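Local structure of Sodium/sialic acid symporter SiaT (Proteus mirabilis, 5NV9) at residues 75-80 with 237-242; 232-237 with 456-461. The protein couples the inward flow of sodium ions to the uptake of the sialic acid N-acetylneuraminic acid across the bacterial inner membrane. All coordinates share one frame; numbering follows the deposited sequence.

Contact 1: 75-80 with 237-242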
# COMPACT_ATOMS: atom_id res chain seq x y z
N ASP A 75 16.80 14.04 2.41
CA ASP A 75 17.33 13.82 1.12
C ASP A 75 16.46 12.87 0.26
O ASP A 75 15.31 12.56 0.60
CB ASP A 75 18.75 13.32 1.31
CG ASP A 75 18.83 12.05 2.17
OD1 ASP A 75 18.14 11.06 1.85
OD2 ASP A 75 19.63 12.00 3.11
N TRP A 76 17.00 12.43 -0.88
CA TRP A 76 16.28 11.52 -1.76
C TRP A 76 16.69 10.08 -1.56
O TRP A 76 16.28 9.25 -2.35
CB TRP A 76 16.55 11.85 -3.22
CG TRP A 76 15.88 13.07 -3.76
CD1 TRP A 76 15.66 14.25 -3.13
CD2 TRP A 76 15.41 13.23 -5.09
NE1 TRP A 76 15.01 15.12 -3.96
CE2 TRP A 76 14.83 14.51 -5.17
CE3 TRP A 76 15.37 12.37 -6.21
CZ2 TRP A 76 14.28 15.01 -6.35
CZ3 TRP A 76 14.79 12.85 -7.37
CH2 TRP A 76 14.22 14.16 -7.43
N THR A 77 17.47 9.73 -0.54
CA THR A 77 17.96 8.34 -0.50
C THR A 77 16.88 7.25 -0.57
O THR A 77 17.11 6.22 -1.14
CB THR A 77 18.89 8.06 0.68
OG1 THR A 77 18.28 8.46 1.89
CG2 THR A 77 20.18 8.78 0.49
N PHE A 78 15.72 7.48 0.05
CA PHE A 78 14.62 6.54 0.02
C PHE A 78 14.09 6.16 -1.37
O PHE A 78 13.49 5.11 -1.52
CB PHE A 78 13.45 7.07 0.83
CG PHE A 78 13.53 6.76 2.31
CD1 PHE A 78 14.72 6.98 3.04
CD2 PHE A 78 12.39 6.38 2.99
CE1 PHE A 78 14.77 6.75 4.41
CE2 PHE A 78 12.44 6.12 4.37
CZ PHE A 78 13.62 6.32 5.08
N ILE A 79 14.32 7.00 -2.37
CA ILE A 79 13.88 6.73 -3.72
C ILE A 79 14.54 5.43 -4.24
O ILE A 79 13.99 4.78 -5.13
CB ILE A 79 14.07 7.95 -4.70
CG1 ILE A 79 13.02 7.90 -5.82
CG2 ILE A 79 15.51 8.01 -5.25
CD1 ILE A 79 13.17 8.97 -6.88
N ILE A 80 15.66 5.02 -3.69
CA ILE A 80 16.22 3.71 -4.06
C ILE A 80 15.13 2.64 -3.87
O ILE A 80 14.98 1.73 -4.69
CB ILE A 80 17.55 3.43 -3.33
CG1 ILE A 80 18.63 4.43 -3.78
CG2 ILE A 80 18.11 2.05 -3.65
CD1 ILE A 80 19.73 4.62 -2.76
N PRO A 237 22.67 1.57 2.65
CA PRO A 237 22.62 0.09 2.76
C PRO A 237 21.42 -0.45 3.55
O PRO A 237 20.77 -1.41 3.11
CB PRO A 237 23.92 -0.25 3.49
CG PRO A 237 24.83 0.90 3.18
CD PRO A 237 23.96 2.12 3.11
N VAL A 238 21.10 0.16 4.69
CA VAL A 238 19.92 -0.28 5.52
C VAL A 238 18.57 -0.19 4.80
O VAL A 238 17.78 -1.14 4.75
CB VAL A 238 19.91 0.50 6.85
CG1 VAL A 238 18.70 0.11 7.69
CG2 VAL A 238 21.22 0.21 7.59
N LEU A 239 18.30 0.97 4.20
CA LEU A 239 17.09 1.14 3.44
C LEU A 239 17.06 0.29 2.13
O LEU A 239 15.99 -0.14 1.73
CB LEU A 239 16.78 2.62 3.19
CG LEU A 239 17.73 3.36 2.28
CD1 LEU A 239 17.36 3.05 0.85
CD2 LEU A 239 17.69 4.88 2.50
N MSE A 240 18.20 -0.00 1.51
CA MSE A 240 18.23 -0.92 0.38
C MSE A 240 17.83 -2.33 0.77
O MSE A 240 16.96 -2.90 0.13
CB MSE A 240 19.59 -0.96 -0.29
CG MSE A 240 19.71 0.27 -1.18
SE MSE A 240 21.52 0.40 -1.97
CE MSE A 240 20.99 -0.61 -3.58
N ILE A 241 18.42 -2.90 1.82
CA ILE A 241 18.00 -4.22 2.28
C ILE A 241 16.57 -4.18 2.82
O ILE A 241 15.75 -5.04 2.47
CB ILE A 241 18.90 -4.82 3.37
CG1 ILE A 241 20.36 -4.67 3.01
CG2 ILE A 241 18.63 -6.33 3.48
CD1 ILE A 241 21.22 -4.66 4.25
N GLY A 242 16.26 -3.14 3.60
CA GLY A 242 14.90 -2.95 4.12
C GLY A 242 13.84 -2.83 3.03
O GLY A 242 12.80 -3.53 3.06
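Leu239 holds CG between its backbone N and carbonyl carbon (chi1 67°), a rotamer rarely used by leucine within a helix, and thereby sends both methyls across to the loop that precedes helix 80-87. Ile80 answers with CG2, placed anti to its backbone N while CG1 lies beside that N (chi1 -66°). The Leu239 branches divide the work. CD2 touches both Phe78 and Thr77, and lies 3.7 Å from Phe78 CD1. The distance from Leu239 CD2 to Thr77 OG1 is also 3.7 Å, whereas Leu239 CD1 reaches Ile80 CB at 4.2 Å. At the next residue along the helix, CG of the selenomethionine Met240 lies 3.4 Å from Ile80 CG2, closer than ordinary carbon contact; the bend at the selenium brings CE near the same methyl.

The Thr77 hydroxyl can lie against a leucine methyl because its hydrogen bond is made within its own loop, from OG1 to Asp75 OD1 (2.6 Å). The bond from Thr77 N to Asp75 OD1 (2.8 Å) closes an Asx turn. Phe78, partly exposed, also makes a cation-pi contact with Lys70. This is helix-to-loop packing on the periplasmic side of a LeuT-fold transporter, near the bound sialic acid. Across it no hydrogen bond forms: apolar side chains join the loop to helix 236-253 by shape and dispersion, without the directional demands of polar pairing.

Contact 2: 232-237 with 456-461; sequences TDSTIP and LNFFFY
Phe459 turns its ring edge to Ser234, whose OG lies near the ring plane, 3.8 Å from Phe459 CE2. One face of the same ring is covered by its neighbour in sequence, with Phe458 CE2 3.6 Å above the plane and over the centre. Beside these rings sits a helix-capping asparagine, Asn457, on the periplasmic side of a LeuT-fold transporter: its side chain caps its own helix through OD1 and bridges to 232-237 through ND2. A face of the Phe458 ring carries Asn457 OD1, 3.7 Å above the plane and displaced toward the rim, while the backbone N of Asn457 meets the edge of Phe460 in plane.

Asn457 OD1 accepts from Phe459 N (2.9 Å), a capping bond at the head of helix 459-475. On the other side of the contact, Thr235 is the N-cap of helix 236-253, and Pro237 suits the first turn, where a backbone N need not donate.

Asparagine fits its place because one amide can cap and bridge at once. With CG anti to the backbone N (chi1 -174°), the amide extends toward segment 232-237, and ND2 grips it twice. The bond from Asn457 ND2 to Thr232 O is nearly straight (167° at the hydrogen) and 2.9 Å long; Thr232 O lies in the amide plane, although the donor stands well above the carbonyl plane. Asp233 OD2 instead forms a salt bridge with Arg228. Ser234, centre of an inverse gamma turn, supplies the second acceptor: Ser234 OG stands 2.9 Å from Asn457 ND2, tilted 20° from the amide plane.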
# COMPACT_ATOMS: atom_id res chain seq x y z
N THR A 232 21.39 1.05 13.46
CA THR A 232 20.36 1.89 14.05
C THR A 232 19.78 2.96 13.10
O THR A 232 18.64 3.38 13.28
CB THR A 232 20.89 2.56 15.35
OG1 THR A 232 21.99 3.39 15.03
CG2 THR A 232 21.37 1.49 16.37
N ASP A 233 20.57 3.43 12.16
CA ASP A 233 20.22 4.58 11.31
C ASP A 233 19.81 4.06 9.95
O ASP A 233 20.27 3.00 9.53
CB ASP A 233 21.44 5.51 11.07
CG ASP A 233 22.02 6.13 12.38
OD1 ASP A 233 21.29 6.28 13.38
OD2 ASP A 233 23.24 6.45 12.39
N SER A 234 19.04 4.90 9.26
CA SER A 234 18.45 4.61 7.98
C SER A 234 19.35 5.09 6.87
O SER A 234 18.96 5.91 6.06
CB SER A 234 17.06 5.29 7.87
OG SER A 234 16.15 4.67 8.79
N THR A 235 20.52 4.50 6.82
CA THR A 235 21.51 4.79 5.79
C THR A 235 21.12 4.07 4.48
O THR A 235 20.15 3.31 4.42
CB THR A 235 22.85 4.29 6.31
OG1 THR A 235 22.77 2.89 6.45
CG2 THR A 235 23.16 4.95 7.73
N ILE A 236 21.91 4.30 3.45
CA ILE A 236 21.65 3.77 2.14
C ILE A 236 21.64 2.22 2.08
O ILE A 236 20.75 1.62 1.50
CB ILE A 236 22.60 4.39 1.08
CG1 ILE A 236 22.20 5.86 0.78
CG2 ILE A 236 22.55 3.55 -0.18
CD1 ILE A 236 23.34 6.73 0.24
N PRO A 237 22.67 1.57 2.65
CA PRO A 237 22.62 0.09 2.76
C PRO A 237 21.42 -0.45 3.55
O PRO A 237 20.77 -1.41 3.11
CB PRO A 237 23.92 -0.25 3.49
CG PRO A 237 24.83 0.90 3.18
CD PRO A 237 23.96 2.12 3.11
N LEU A 456 17.72 -1.95 16.98
CA LEU A 456 17.81 -2.14 15.55
C LEU A 456 16.83 -1.21 14.86
O LEU A 456 15.72 -1.04 15.29
CB LEU A 456 17.44 -3.56 15.17
CG LEU A 456 18.49 -4.58 15.48
CD1 LEU A 456 17.80 -5.91 15.28
CD2 LEU A 456 19.70 -4.39 14.56
N ASN A 457 17.29 -0.65 13.76
CA ASN A 457 16.49 0.16 12.88
C ASN A 457 15.26 -0.64 12.38
O ASN A 457 15.32 -1.85 12.17
CB ASN A 457 17.40 0.65 11.71
CG ASN A 457 16.66 1.63 10.79
OD1 ASN A 457 15.88 1.21 9.92
ND2 ASN A 457 16.80 2.92 11.07
N PHE A 458 14.13 0.02 12.19
CA PHE A 458 12.90 -0.67 11.73
C PHE A 458 13.04 -1.38 10.40
O PHE A 458 12.33 -2.34 10.13
CB PHE A 458 11.70 0.31 11.69
CG PHE A 458 11.81 1.33 10.60
CD1 PHE A 458 12.49 2.53 10.82
CD2 PHE A 458 11.25 1.10 9.37
CE1 PHE A 458 12.61 3.48 9.83
CE2 PHE A 458 11.36 2.06 8.37
CZ PHE A 458 12.05 3.24 8.59
N PHE A 459 13.95 -0.92 9.55
CA PHE A 459 14.20 -1.59 8.27
C PHE A 459 14.66 -3.04 8.40
O PHE A 459 14.53 -3.82 7.45
CB PHE A 459 15.18 -0.83 7.37
CG PHE A 459 14.54 0.30 6.60
CD1 PHE A 459 13.54 0.07 5.67
CD2 PHE A 459 14.94 1.63 6.85
CE1 PHE A 459 12.97 1.13 4.94
CE2 PHE A 459 14.39 2.68 6.13
CZ PHE A 459 13.39 2.43 5.18
N PHE A 460 15.18 -3.40 9.56
CA PHE A 460 15.63 -4.76 9.79
C PHE A 460 14.53 -5.75 10.15
O PHE A 460 14.77 -6.94 10.09
CB PHE A 460 16.69 -4.74 10.87
CG PHE A 460 18.02 -4.24 10.38
CD1 PHE A 460 18.66 -4.88 9.36
CD2 PHE A 460 18.61 -3.10 10.92
CE1 PHE A 460 19.89 -4.41 8.86
CE2 PHE A 460 19.83 -2.66 10.47
CZ PHE A 460 20.48 -3.31 9.43
N TYR A 461 13.36 -5.26 10.59
CA TYR A 461 12.30 -6.13 11.06
C TYR A 461 11.84 -7.09 9.97
O TYR A 461 11.67 -8.28 10.25
CB TYR A 461 11.10 -5.37 11.60
CG TYR A 461 11.35 -4.39 12.74
CD1 TYR A 461 12.47 -4.44 13.51
CD2 TYR A 461 10.41 -3.42 13.03
CE1 TYR A 461 12.68 -3.54 14.54
CE2 TYR A 461 10.64 -2.49 14.03
CZ TYR A 461 11.77 -2.58 14.77
OH TYR A 461 12.00 -1.70 15.75

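How the contacts relate
Helix 236-253 runs through both contacts, which share Pro237 and have centres about 9 Å apart. Contact 2 fastens the start of this helix to 456-461, and contact 1 packs its next residues against 75-80. Direct packing joins the two: Thr77 CG2 lies 3.6 Å from Ile236 CG1, Val238 CG1 is 3.7 Å from Phe459 CB, and Phe459 CD1 approaches Gly242 CA at 3.7 Å. Both lie near the sialic acid pocket, on its periplasmic side: the side chain of Phe78 is about 5 Å from the bound sugar and that of Phe459 about 7 Å. Each of these two rings makes an edge-to-face pair with Phe243, itself part of the pocket.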